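Local coordinates for protein phosphoribosylamine--glycine ligase (Thermotoga maritima, PDB 1VKZ) that catalyses the ATP-dependent joining of glycine to 5-phosphoribosylamine, giving glycinamide ribonucleotide in de novo purine biosynthesis, at residues K346-P351 and G366-N371; P45-T50 and A359-K364; R206-L211 and L251-L256; A201-R206 and Y264-F269; F327-V332 and E386-K391. All coordinates share one frame; numbering follows the deposited sequence.

Contact 1 (K346-P351 and G366-N371)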
# COMPACT_ATOMS: atom_id res chain seq x y z
N LYS A 346 7.45 13.73 20.28
CA LYS A 346 7.37 13.04 21.58
C LYS A 346 8.47 11.99 21.66
O LYS A 346 8.81 11.38 20.66
CB LYS A 346 5.99 12.41 21.76
CG LYS A 346 4.80 13.40 21.63
CD LYS A 346 4.56 14.22 22.92
CE LYS A 346 3.79 15.52 22.67
NZ LYS A 346 4.64 16.67 22.19
N GLU A 347 9.02 11.77 22.86
CA GLU A 347 10.23 10.94 23.00
C GLU A 347 9.91 9.44 23.08
O GLU A 347 9.05 9.02 23.83
CB GLU A 347 11.06 11.38 24.22
CG GLU A 347 12.43 10.72 24.29
CD GLU A 347 13.27 11.21 25.45
OE1 GLU A 347 13.06 12.37 25.90
OE2 GLU A 347 14.15 10.45 25.91
N ILE A 348 10.63 8.64 22.29
CA ILE A 348 10.36 7.22 22.15
C ILE A 348 11.36 6.36 22.90
O ILE A 348 12.55 6.39 22.62
CB ILE A 348 10.38 6.81 20.66
CG1 ILE A 348 9.34 7.61 19.87
CG2 ILE A 348 10.15 5.32 20.51
CD1 ILE A 348 9.74 7.79 18.42
N THR A 349 10.87 5.58 23.85
CA THR A 349 11.69 4.58 24.53
C THR A 349 11.46 3.24 23.86
O THR A 349 10.33 2.83 23.61
CB THR A 349 11.39 4.55 26.03
OG1 THR A 349 12.17 5.55 26.69
CG2 THR A 349 11.89 3.25 26.65
N LEU A 350 12.57 2.58 23.55
CA LEU A 350 12.57 1.31 22.82
C LEU A 350 13.21 0.24 23.67
O LEU A 350 14.11 0.53 24.45
CB LEU A 350 13.40 1.42 21.54
CG LEU A 350 12.87 2.15 20.31
CD1 LEU A 350 13.93 1.99 19.24
CD2 LEU A 350 11.50 1.64 19.82
N PRO A 351 12.75 -1.00 23.54
CA PRO A 351 13.42 -2.13 24.19
C PRO A 351 14.80 -2.51 23.64
O PRO A 351 15.23 -2.01 22.60
CB PRO A 351 12.43 -3.28 23.95
CG PRO A 351 11.63 -2.87 22.79
CD PRO A 351 11.52 -1.40 22.85
N GLY A 366 19.72 14.25 20.38
CA GLY A 366 20.32 12.96 20.71
C GLY A 366 19.31 11.88 21.06
O GLY A 366 19.67 10.83 21.59
N LYS A 367 18.04 12.12 20.76
CA LYS A 367 16.98 11.22 21.15
C LYS A 367 16.14 10.80 19.95
O LYS A 367 16.22 11.39 18.87
CB LYS A 367 16.09 11.88 22.21
CG LYS A 367 16.52 11.57 23.63
CD LYS A 367 16.25 12.71 24.61
CE LYS A 367 16.81 12.34 25.99
NZ LYS A 367 16.35 13.23 27.09
N LEU A 368 15.35 9.78 20.16
CA LEU A 368 14.40 9.34 19.19
C LEU A 368 13.08 10.04 19.55
O LEU A 368 12.68 10.07 20.71
CB LEU A 368 14.32 7.81 19.27
CG LEU A 368 13.66 7.05 18.12
CD1 LEU A 368 14.12 7.57 16.75
CD2 LEU A 368 13.97 5.58 18.32
N VAL A 369 12.45 10.65 18.53
CA VAL A 369 11.19 11.39 18.70
C VAL A 369 10.18 11.04 17.60
O VAL A 369 10.57 10.64 16.49
CB VAL A 369 11.43 12.93 18.72
CG1 VAL A 369 12.58 13.28 19.69
CG2 VAL A 369 11.74 13.46 17.36
N THR A 370 8.87 11.15 17.89
CA THR A 370 7.86 10.86 16.86
C THR A 370 7.90 11.95 15.81
O THR A 370 8.18 13.09 16.13
CB THR A 370 6.42 10.77 17.42
OG1 THR A 370 6.09 11.96 18.14
CG2 THR A 370 6.27 9.65 18.43
N ASN A 371 7.59 11.58 14.57
CA ASN A 371 7.67 12.50 13.44
C ASN A 371 6.88 11.94 12.28
O ASN A 371 7.41 11.70 11.20
CB ASN A 371 9.14 12.72 13.05
CG ASN A 371 9.32 13.86 12.05
OD1 ASN A 371 9.02 15.02 12.35
ND2 ASN A 371 9.85 13.54 10.87
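I348 lays its CD1 methyl over the backbone of strand 367-370, with I348 CD1 3.4 Å from V369 C. CG1 stands anti to the carbonyl carbon (chi1 -58°), and the extended chain then carries CD1 between L368 and T370. There it also meets L368 CG and T370 CG2. L350 crosses L368 at about a right angle, and the methyls L350 CD1 and L368 CD2 lie 3.7 Å apart. On the solvent side E347 reaches out in an extended chain. Its carboxylate lies against the aliphatic part of K367, with E347 OE2 3.3 Å from K367 CE. The charged ends are further apart: E347 OE1 to K367 NZ is 3.6 Å, a long salt bridge.

The backbones are joined by a single bridge, E347 with V369. I348 N gives a nearly straight bond to L368 O at 3.0 Å, from above the carbonyl plane. T370 N donates to K346 O at 2.8 Å, in the carbonyl plane. K346 N in turn donates to T370 OG1 at 3.1 Å. T370 is therefore held through both its backbone and its hydroxyl. V361 of strand 356-364 and V375 of strand 374-382 also touch I348.

The loop is thus tied to edge strand 367-370 mainly by backbone bonds and packed aliphatic groups. The E347 and K367 charges, exposed and loosely paired, probably add little to its hold.

Contact 2 (P45-T50 and A359-K364)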
# COMPACT_ATOMS: atom_id res chain seq x y z
N PRO A 45 14.49 9.48 1.78
CA PRO A 45 15.48 9.80 2.81
C PRO A 45 15.55 8.88 4.02
O PRO A 45 16.28 9.15 4.95
CB PRO A 45 15.04 11.19 3.26
CG PRO A 45 13.56 11.13 3.15
CD PRO A 45 13.23 10.17 2.04
N GLY A 46 14.81 7.79 4.02
CA GLY A 46 14.70 6.99 5.22
C GLY A 46 14.18 7.75 6.45
O GLY A 46 13.45 8.75 6.35
N ASN A 47 14.57 7.23 7.61
CA ASN A 47 14.27 7.81 8.91
C ASN A 47 15.29 7.29 9.92
O ASN A 47 16.18 6.55 9.58
CB ASN A 47 12.86 7.40 9.29
CG ASN A 47 12.66 5.92 9.24
OD1 ASN A 47 13.35 5.17 9.94
ND2 ASN A 47 11.74 5.48 8.37
N ALA A 48 15.15 7.65 11.19
CA ALA A 48 16.18 7.32 12.18
C ALA A 48 16.32 5.81 12.47
O ALA A 48 17.33 5.37 13.01
CB ALA A 48 15.91 8.13 13.51
N GLY A 49 15.30 5.04 12.12
CA GLY A 49 15.33 3.60 12.28
C GLY A 49 16.05 2.93 11.16
O GLY A 49 16.59 1.83 11.35
N THR A 50 16.07 3.55 9.97
CA THR A 50 16.61 2.88 8.78
C THR A 50 18.12 2.90 8.76
O THR A 50 18.75 2.18 7.99
CB THR A 50 16.01 3.48 7.49
OG1 THR A 50 16.14 4.89 7.47
CG2 THR A 50 14.54 3.29 7.44
N ALA A 359 8.91 4.25 11.00
CA ALA A 359 8.31 5.09 9.97
C ALA A 359 8.45 6.53 10.42
O ALA A 359 9.50 7.15 10.18
CB ALA A 359 6.85 4.72 9.77
N GLY A 360 7.44 7.05 11.09
CA GLY A 360 7.46 8.44 11.56
C GLY A 360 8.33 8.65 12.79
O GLY A 360 7.82 9.01 13.85
N VAL A 361 9.63 8.44 12.65
CA VAL A 361 10.58 8.74 13.74
C VAL A 361 11.67 9.63 13.25
O VAL A 361 12.10 9.50 12.11
CB VAL A 361 11.23 7.47 14.31
CG1 VAL A 361 10.16 6.54 14.92
CG2 VAL A 361 12.10 6.75 13.23
N ALA A 362 12.11 10.54 14.12
CA ALA A 362 13.25 11.44 13.84
C ALA A 362 14.22 11.47 14.99
O ALA A 362 13.94 10.98 16.07
CB ALA A 362 12.77 12.81 13.54
N GLU A 363 15.40 12.02 14.73
CA GLU A 363 16.40 12.25 15.77
C GLU A 363 16.32 13.73 16.14
O GLU A 363 16.26 14.58 15.25
CB GLU A 363 17.82 11.94 15.27
CG GLU A 363 17.97 10.62 14.52
CD GLU A 363 19.43 10.27 14.20
OE1 GLU A 363 20.32 11.13 14.37
OE2 GLU A 363 19.69 9.11 13.78
N LYS A 364 16.31 14.02 17.44
CA LYS A 364 16.30 15.39 17.91
C LYS A 364 16.89 15.42 19.30
O LYS A 364 16.43 14.68 20.18
CB LYS A 364 14.87 15.94 17.93
CG LYS A 364 14.77 17.46 17.82
CD LYS A 364 13.50 17.99 18.51
CE LYS A 364 13.72 18.25 20.02
NZ LYS A 364 14.59 19.43 20.26
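The loop 45-50 meets strand 361-364 without a backbone bridge across the contact, and its nearest alpha carbons, A48 and A362, are 5.3 Å apart. A48 and N47 make most of the contact from the loop. A48 CB presses on E363 CG at 3.4 Å, where the glutamate chain runs extended past the methyl. V361 CG2 packs against the turn, 4.1 Å from A48 CB and 3.8 Å from G49 N.

N47 has its CG between the backbone N and the carbonyl carbon (chi1 54°), which folds the amide back over its own turn. N47 OD1 accepts from G49 N at 2.9 Å, in the carbonyl plane. This is an Asx turn, and a weak bond from T50 N adds to it. N47 ND2 hydrogen-bonds S23 O within the N domain and, weakly, F358 O of the C domain. N47 CB sits 3.6 Å from V361 O. A leucine in place of N47 would probably lose the Asx turn and leave S23 O without this donor.

A359 and G360 lie where strand 356-364 is interrupted, G360 at the centre of an inverse gamma turn. L368 of strand 367-370 also packs on A48 and V361, and V375 of strand 374-382 backs V361. The loop follows strand 40-43 of the parallel N-domain sheet, so here the N domain rests on the antiparallel sheet to which the C domain gives four strands.

Contact 3 (R206-L211 and L251-L256)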
# COMPACT_ATOMS: atom_id res chain seq x y z
N ARG A 206 4.73 -9.88 -18.44
CA ARG A 206 3.59 -10.77 -18.27
C ARG A 206 3.79 -11.82 -17.19
O ARG A 206 2.84 -12.49 -16.80
CB ARG A 206 3.26 -11.46 -19.58
CG ARG A 206 2.62 -10.53 -20.59
CD ARG A 206 1.12 -10.35 -20.42
NE ARG A 206 0.30 -11.43 -20.98
CZ ARG A 206 0.10 -11.64 -22.27
NH1 ARG A 206 0.68 -10.86 -23.17
NH2 ARG A 206 -0.66 -12.65 -22.68
N ASN A 207 5.01 -11.94 -16.68
CA ASN A 207 5.31 -12.80 -15.56
C ASN A 207 5.02 -12.11 -14.26
O ASN A 207 5.30 -10.92 -14.14
CB ASN A 207 6.77 -13.17 -15.62
CG ASN A 207 7.14 -13.74 -16.93
OD1 ASN A 207 6.37 -14.52 -17.47
ND2 ASN A 207 8.27 -13.31 -17.49
N PHE A 208 4.45 -12.83 -13.30
CA PHE A 208 4.22 -12.31 -11.95
C PHE A 208 4.24 -13.42 -10.90
O PHE A 208 3.95 -14.58 -11.20
CB PHE A 208 2.88 -11.54 -11.88
CG PHE A 208 1.67 -12.39 -12.18
CD1 PHE A 208 1.25 -12.58 -13.49
CD2 PHE A 208 0.95 -12.97 -11.19
CE1 PHE A 208 0.13 -13.36 -13.77
CE2 PHE A 208 -0.16 -13.76 -11.47
CZ PHE A 208 -0.56 -13.95 -12.77
N VAL A 209 4.57 -13.06 -9.66
CA VAL A 209 4.37 -13.97 -8.54
C VAL A 209 3.47 -13.27 -7.56
O VAL A 209 3.66 -12.09 -7.28
CB VAL A 209 5.69 -14.47 -7.88
CG1 VAL A 209 6.72 -14.76 -8.95
CG2 VAL A 209 6.27 -13.51 -6.87
N ILE A 210 2.47 -13.97 -7.07
CA ILE A 210 1.56 -13.41 -6.05
C ILE A 210 2.18 -13.58 -4.68
O ILE A 210 2.66 -14.63 -4.34
CB ILE A 210 0.19 -14.08 -6.12
CG1 ILE A 210 -0.47 -13.77 -7.46
CG2 ILE A 210 -0.69 -13.55 -5.00
CD1 ILE A 210 -1.79 -14.36 -7.66
N LEU A 211 2.17 -12.52 -3.89
CA LEU A 211 2.71 -12.56 -2.55
C LEU A 211 1.69 -13.11 -1.52
O LEU A 211 0.50 -13.18 -1.79
CB LEU A 211 3.20 -11.17 -2.19
CG LEU A 211 4.37 -10.79 -3.07
CD1 LEU A 211 4.76 -9.32 -2.92
CD2 LEU A 211 5.54 -11.69 -2.76
N LEU A 251 -7.18 -12.19 -13.01
CA LEU A 251 -7.22 -10.72 -12.96
C LEU A 251 -5.85 -10.11 -13.24
O LEU A 251 -5.75 -9.11 -13.96
CB LEU A 251 -7.74 -10.23 -11.60
CG LEU A 251 -9.25 -10.37 -11.38
CD1 LEU A 251 -9.65 -9.94 -9.94
CD2 LEU A 251 -10.04 -9.61 -12.45
N PHE A 252 -4.81 -10.70 -12.65
CA PHE A 252 -3.43 -10.29 -12.92
C PHE A 252 -3.04 -10.48 -14.38
O PHE A 252 -2.46 -9.56 -14.99
CB PHE A 252 -2.47 -11.06 -12.03
CG PHE A 252 -2.30 -10.46 -10.68
CD1 PHE A 252 -1.71 -9.23 -10.53
CD2 PHE A 252 -2.71 -11.14 -9.55
CE1 PHE A 252 -1.55 -8.68 -9.28
CE2 PHE A 252 -2.54 -10.61 -8.30
CZ PHE A 252 -1.97 -9.38 -8.16
N ASP A 253 -3.37 -11.64 -14.94
CA ASP A 253 -3.06 -11.91 -16.33
C ASP A 253 -3.73 -10.91 -17.27
O ASP A 253 -3.08 -10.43 -18.20
CB ASP A 253 -3.44 -13.34 -16.74
CG ASP A 253 -2.25 -14.30 -16.71
OD1 ASP A 253 -1.08 -13.83 -16.89
OD2 ASP A 253 -2.40 -15.55 -16.54
N LYS A 254 -5.01 -10.62 -17.05
CA LYS A 254 -5.76 -9.78 -17.99
C LYS A 254 -5.30 -8.34 -17.88
O LYS A 254 -5.24 -7.63 -18.87
CB LYS A 254 -7.26 -9.90 -17.81
CG LYS A 254 -7.98 -10.98 -18.64
CD LYS A 254 -9.50 -10.92 -18.33
CE LYS A 254 -10.40 -11.52 -19.43
NZ LYS A 254 -10.58 -13.02 -19.32
N THR A 255 -4.93 -7.94 -16.66
CA THR A 255 -4.34 -6.63 -16.39
C THR A 255 -2.99 -6.46 -17.05
O THR A 255 -2.71 -5.42 -17.65
CB THR A 255 -4.19 -6.42 -14.88
OG1 THR A 255 -5.48 -6.42 -14.26
CG2 THR A 255 -3.63 -5.03 -14.56
N LEU A 256 -2.14 -7.47 -16.94
CA LEU A 256 -0.83 -7.40 -17.58
C LEU A 256 -0.88 -7.47 -19.09
O LEU A 256 -0.10 -6.79 -19.78
CB LEU A 256 0.08 -8.49 -17.02
CG LEU A 256 0.27 -8.29 -15.52
CD1 LEU A 256 1.11 -9.39 -14.94
CD2 LEU A 256 0.86 -6.91 -15.26
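F208 has its CG between the backbone N and the carbonyl carbon (chi1 61°), which turns the ring from strand 207-210 toward helix 251-256. F252 and L256 reply with CG anti to the carbonyl carbon, and both point at the strand. F252 CB sits over one face of the F208 ring, 3.7 Å from its centroid and 19° off the ring normal. This is a CH-pi contact. The two phenyl rings lie near parallel, with planes 30° apart, but they are slid so far that they barely overlap. L256 CD1 touches F208 CD1 at 3.5 Å. D253 OD1 comes to the edge of the same ring, near its plane, 3.4 Å from F208 CE1. The carboxylate stands almost upright to the ring.

Further along the strand, I210 CD1 meets F252 CD2 at 3.8 Å. At the other end, R206 bends over the helix and rests on L256, with R206 CD 3.8 Å from L256 C. The R206 guanidinium pairs with E260 one turn further along helix 242-261. An alanine in place of F208 would probably open a gap between F252 CB and L256 CD1 and leave D253 without its ring edge.

Strand and helix run roughly antiparallel, the segment axes approaching to 9.6 Å. V203 and A201 of strand 195-204 extend the same apolar layer. No hydrogen bond crosses between these two segments. The helix is held to this edge strand of the ATP-grasp domain by aromatic and aliphatic packing, and the charged groups of R206 and D253 lie on the exposed side of the contact.

Contact 4 (A201-R206 and Y264-F269)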
# COMPACT_ATOMS: atom_id res chain seq x y z
N ALA A 201 1.52 -8.50 -6.21
CA ALA A 201 2.44 -9.31 -6.97
C ALA A 201 3.71 -8.55 -7.35
O ALA A 201 3.71 -7.31 -7.55
CB ALA A 201 1.74 -9.85 -8.19
N VAL A 202 4.79 -9.32 -7.44
CA VAL A 202 6.02 -8.88 -8.11
C VAL A 202 5.83 -9.27 -9.56
O VAL A 202 5.42 -10.38 -9.86
CB VAL A 202 7.30 -9.55 -7.54
CG1 VAL A 202 8.52 -8.85 -8.06
CG2 VAL A 202 7.31 -9.51 -6.02
N VAL A 203 6.14 -8.33 -10.44
CA VAL A 203 5.76 -8.37 -11.83
C VAL A 203 6.93 -7.98 -12.75
O VAL A 203 7.69 -7.05 -12.46
CB VAL A 203 4.60 -7.40 -12.11
CG1 VAL A 203 4.30 -7.36 -13.61
CG2 VAL A 203 3.35 -7.79 -11.32
N ASN A 204 7.07 -8.72 -13.86
CA ASN A 204 7.97 -8.39 -14.99
C ASN A 204 7.24 -8.72 -16.25
O ASN A 204 7.12 -9.89 -16.61
CB ASN A 204 9.29 -9.21 -14.93
CG ASN A 204 10.22 -8.97 -16.16
OD1 ASN A 204 10.23 -7.90 -16.78
ND2 ASN A 204 11.01 -9.98 -16.47
N GLY A 205 6.74 -7.69 -16.91
CA GLY A 205 6.00 -7.83 -18.14
C GLY A 205 4.79 -8.67 -17.87
O GLY A 205 3.93 -8.23 -17.12
N ARG A 206 4.73 -9.88 -18.44
CA ARG A 206 3.59 -10.77 -18.27
C ARG A 206 3.79 -11.82 -17.19
O ARG A 206 2.84 -12.49 -16.80
CB ARG A 206 3.26 -11.46 -19.58
CG ARG A 206 2.62 -10.53 -20.59
CD ARG A 206 1.12 -10.35 -20.42
NE ARG A 206 0.30 -11.43 -20.98
CZ ARG A 206 0.10 -11.64 -22.27
NH1 ARG A 206 0.68 -10.86 -23.17
NH2 ARG A 206 -0.66 -12.65 -22.68
N TYR A 264 3.14 -1.03 -23.46
CA TYR A 264 4.03 -0.83 -22.32
C TYR A 264 4.28 -2.16 -21.66
O TYR A 264 3.59 -3.12 -21.97
CB TYR A 264 3.36 0.15 -21.36
CG TYR A 264 3.10 1.45 -22.08
CD1 TYR A 264 4.13 2.33 -22.32
CD2 TYR A 264 1.84 1.77 -22.57
CE1 TYR A 264 3.93 3.51 -23.00
CE2 TYR A 264 1.62 2.96 -23.25
CZ TYR A 264 2.68 3.83 -23.46
OH TYR A 264 2.54 5.02 -24.14
N ALA A 265 5.27 -2.21 -20.77
CA ALA A 265 5.57 -3.41 -20.00
C ALA A 265 5.62 -3.05 -18.54
O ALA A 265 6.29 -2.13 -18.15
CB ALA A 265 6.90 -4.03 -20.41
N TYR A 266 4.89 -3.80 -17.72
CA TYR A 266 4.81 -3.53 -16.30
C TYR A 266 5.97 -4.20 -15.62
O TYR A 266 6.17 -5.39 -15.78
CB TYR A 266 3.53 -4.07 -15.71
CG TYR A 266 3.23 -3.54 -14.36
CD1 TYR A 266 3.95 -3.95 -13.23
CD2 TYR A 266 2.19 -2.66 -14.17
CE1 TYR A 266 3.63 -3.46 -11.96
CE2 TYR A 266 1.89 -2.17 -12.92
CZ TYR A 266 2.62 -2.57 -11.83
OH TYR A 266 2.29 -2.06 -10.63
N ARG A 267 6.73 -3.39 -14.88
CA ARG A 267 7.86 -3.86 -14.10
C ARG A 267 7.61 -3.32 -12.73
O ARG A 267 7.34 -2.14 -12.58
CB ARG A 267 9.15 -3.24 -14.65
CG ARG A 267 9.29 -3.28 -16.18
CD ARG A 267 10.73 -3.31 -16.66
NE ARG A 267 11.33 -4.56 -16.20
CZ ARG A 267 12.33 -4.68 -15.34
NH1 ARG A 267 12.96 -3.64 -14.82
NH2 ARG A 267 12.73 -5.89 -15.01
N GLY A 268 7.72 -4.18 -11.72
CA GLY A 268 7.61 -3.71 -10.34
C GLY A 268 6.63 -4.50 -9.50
O GLY A 268 6.57 -5.70 -9.58
N PHE A 269 5.88 -3.80 -8.68
CA PHE A 269 4.92 -4.42 -7.80
C PHE A 269 3.55 -3.96 -8.24
O PHE A 269 3.35 -2.78 -8.55
CB PHE A 269 5.15 -3.98 -6.34
CG PHE A 269 6.53 -4.20 -5.86
CD1 PHE A 269 6.93 -5.42 -5.43
CD2 PHE A 269 7.45 -3.18 -5.89
CE1 PHE A 269 8.17 -5.62 -5.01
CE2 PHE A 269 8.70 -3.39 -5.49
CZ PHE A 269 9.06 -4.61 -5.04
O HOH W 1 3.21 -6.17 -19.01
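V203 and G268 form the central hydrogen-bonded pair of an antiparallel ladder. V203 N donates to G268 O at 2.8 Å, and G268 N returns a bond to V203 O at 3.0 Å. G205 N adds a short bond to Y266 O at 2.6 Å, close to the line of that carbonyl. V202 with F269 and N204 with R267 are the non-hydrogen-bonded pairs. G268 has backbone angles that would crowd any side chain against the preceding carbonyl, consistent with glycine at this corner.

Side chains fill the next shell. V203 CG1 presses on Y266 CD1 at 3.4 Å, the two side chains crossing at about a right angle. V202 and F269 lie side by side on the other face, as do N204 and R267. N204 OD1 sits at the edge of the R267 guanidinium, 3.6 Å from R267 NE, with the amide plane nearly perpendicular. The stronger partner of R267 is Y314 O, bonded by NH2.

Farther out, F94 meets the F269 ring edge-to-face. A water accepts from Y266 N and gives a weak bond to G205 O.

The pairing joins strand 195-204 to the run leading into strand 269-277, in the antiparallel sheet of the ATP-grasp domain. Main-chain bonds set it, so it depends little on polar side-chain groups.

Contact 5 (F327-V332 and E386-K391)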
# COMPACT_ATOMS: atom_id res chain seq x y z
N PHE A 327 3.71 -17.23 10.78
CA PHE A 327 2.78 -16.13 10.76
C PHE A 327 3.47 -14.86 11.23
O PHE A 327 4.33 -14.88 12.10
CB PHE A 327 1.60 -16.43 11.66
CG PHE A 327 0.72 -17.56 11.19
CD1 PHE A 327 1.00 -18.87 11.55
CD2 PHE A 327 -0.41 -17.31 10.43
CE1 PHE A 327 0.17 -19.92 11.13
CE2 PHE A 327 -1.22 -18.36 10.00
CZ PHE A 327 -0.94 -19.65 10.35
N ALA A 328 3.08 -13.73 10.65
CA ALA A 328 3.57 -12.43 11.07
C ALA A 328 2.38 -11.52 11.48
O ALA A 328 1.30 -11.57 10.87
CB ALA A 328 4.40 -11.79 9.96
N VAL A 329 2.56 -10.74 12.56
CA VAL A 329 1.59 -9.77 12.99
C VAL A 329 2.31 -8.44 13.07
O VAL A 329 3.41 -8.33 13.63
CB VAL A 329 0.93 -10.16 14.36
CG1 VAL A 329 0.07 -9.03 14.93
CG2 VAL A 329 0.06 -11.38 14.22
N ASP A 330 1.68 -7.42 12.53
CA ASP A 330 2.16 -6.05 12.63
C ASP A 330 1.18 -5.28 13.52
O ASP A 330 0.03 -5.14 13.15
CB ASP A 330 2.22 -5.45 11.22
CG ASP A 330 2.77 -4.03 11.16
OD1 ASP A 330 3.06 -3.43 12.23
OD2 ASP A 330 2.95 -3.46 10.06
N VAL A 331 1.62 -4.82 14.69
CA VAL A 331 0.86 -3.88 15.46
C VAL A 331 1.50 -2.52 15.21
O VAL A 331 2.65 -2.30 15.56
CB VAL A 331 0.80 -4.19 17.01
CG1 VAL A 331 0.20 -3.01 17.79
CG2 VAL A 331 0.01 -5.43 17.31
N VAL A 332 0.73 -1.62 14.61
CA VAL A 332 1.17 -0.29 14.34
C VAL A 332 0.94 0.56 15.60
O VAL A 332 -0.18 0.62 16.12
CB VAL A 332 0.42 0.32 13.13
CG1 VAL A 332 0.97 1.71 12.80
CG2 VAL A 332 0.52 -0.57 11.89
N GLU A 386 -1.71 -16.92 16.83
CA GLU A 386 -1.77 -16.47 18.22
C GLU A 386 -0.36 -16.24 18.78
O GLU A 386 -0.16 -15.34 19.59
CB GLU A 386 -2.59 -17.43 19.09
N GLU A 387 0.61 -17.04 18.33
CA GLU A 387 1.98 -16.88 18.81
C GLU A 387 2.51 -15.55 18.33
O GLU A 387 3.00 -14.74 19.11
CB GLU A 387 2.89 -18.02 18.32
CG GLU A 387 4.33 -17.93 18.84
CD GLU A 387 5.19 -19.15 18.50
OE1 GLU A 387 4.62 -20.27 18.36
OE2 GLU A 387 6.44 -18.98 18.38
N ALA A 388 2.40 -15.36 17.02
CA ALA A 388 2.68 -14.08 16.35
C ALA A 388 1.97 -12.88 16.99
O ALA A 388 2.57 -11.81 17.17
CB ALA A 388 2.30 -14.19 14.89
N ARG A 389 0.70 -13.05 17.35
CA ARG A 389 -0.06 -11.97 17.99
C ARG A 389 0.52 -11.56 19.36
O ARG A 389 0.79 -10.39 19.59
CB ARG A 389 -1.53 -12.36 18.13
CG ARG A 389 -2.46 -11.20 18.44
CD ARG A 389 -3.86 -11.63 18.84
NE ARG A 389 -3.93 -12.16 20.20
CZ ARG A 389 -4.58 -11.59 21.23
NH1 ARG A 389 -5.25 -10.43 21.10
NH2 ARG A 389 -4.57 -12.19 22.42
N ARG A 390 0.70 -12.52 20.25
CA ARG A 390 1.26 -12.20 21.57
C ARG A 390 2.65 -11.54 21.45
O ARG A 390 2.92 -10.52 22.07
CB ARG A 390 1.31 -13.44 22.46
N LYS A 391 3.53 -12.10 20.64
CA LYS A 391 4.87 -11.52 20.51
C LYS A 391 4.78 -10.04 20.08
O LYS A 391 5.41 -9.16 20.68
CB LYS A 391 5.76 -12.34 19.58
CG LYS A 391 6.18 -13.69 20.15
CD LYS A 391 7.41 -14.25 19.41
CE LYS A 391 7.58 -15.77 19.59
NZ LYS A 391 8.10 -16.44 18.34
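The contact is apolar and centres on A388, whose methyl points from helix 386-391 into strand 327-332. A388 CB lies 3.7 Å from V329 CG2 and 4.0 Å from F327 CB. V329 has CG1 anti to the backbone N (chi1 171°), and this places CG2 beside the helix. V329 CG2 also stands 3.6 Å from R389 N, so it meets the helix backbone as well as the A388 side chain. Of the F327 side chain, CB makes the contact; the rest leads away from the helix, and F327 also packs on P237.

Packing against backbone is the second kind. A388 CB sits 3.5 Å from F327 O. V329 CB lies 3.6 Å from A388 O. With only a methyl at A388, the segment axes approach to 7.0 Å. No hydrogen bond crosses the contact.

Polar links lie within the helix and beyond it. K391 NZ forms a salt bridge with E387 OE2 at 3.0 Å, one turn away, through the anti lone pair of that oxygen. K391 NZ also bonds T381 O, at the end of the preceding strand. T384 OG1 accepts from E387 N near the start of the helix.

Strand and helix run roughly parallel, at 32°. On the strand's other face A328 packs on V297 and L301 of helix 294-301, and A392 continues the helix layer beside V329 and V331. Helices thus pack on both faces of the strand, an alpha/beta layer arrangement, with helix 385-398 laid along strand 327-334.

The five contacts fall into two groups. Contacts 3 and 4 lie in the ATP-grasp domain, with centres 8 Å apart. They share R206 and the sheet in which strands 195-204 and 207-210 are neighbours. Along the chain, contact 3 is nested inside contact 4. Contacts 1, 2 and 5 all reach the six-stranded antiparallel sheet, four of whose strands come from the C domain. Contacts 1 and 2 touch through adjacent strands 356-364 and 367-370, their centres 10 Å apart. Contact 5 lies about 23 Å from both, centre to centre. Contact 2 joins segments 309 residues apart and brings the N domain onto this sheet. The chain runs through the ATP-grasp domain between its two halves.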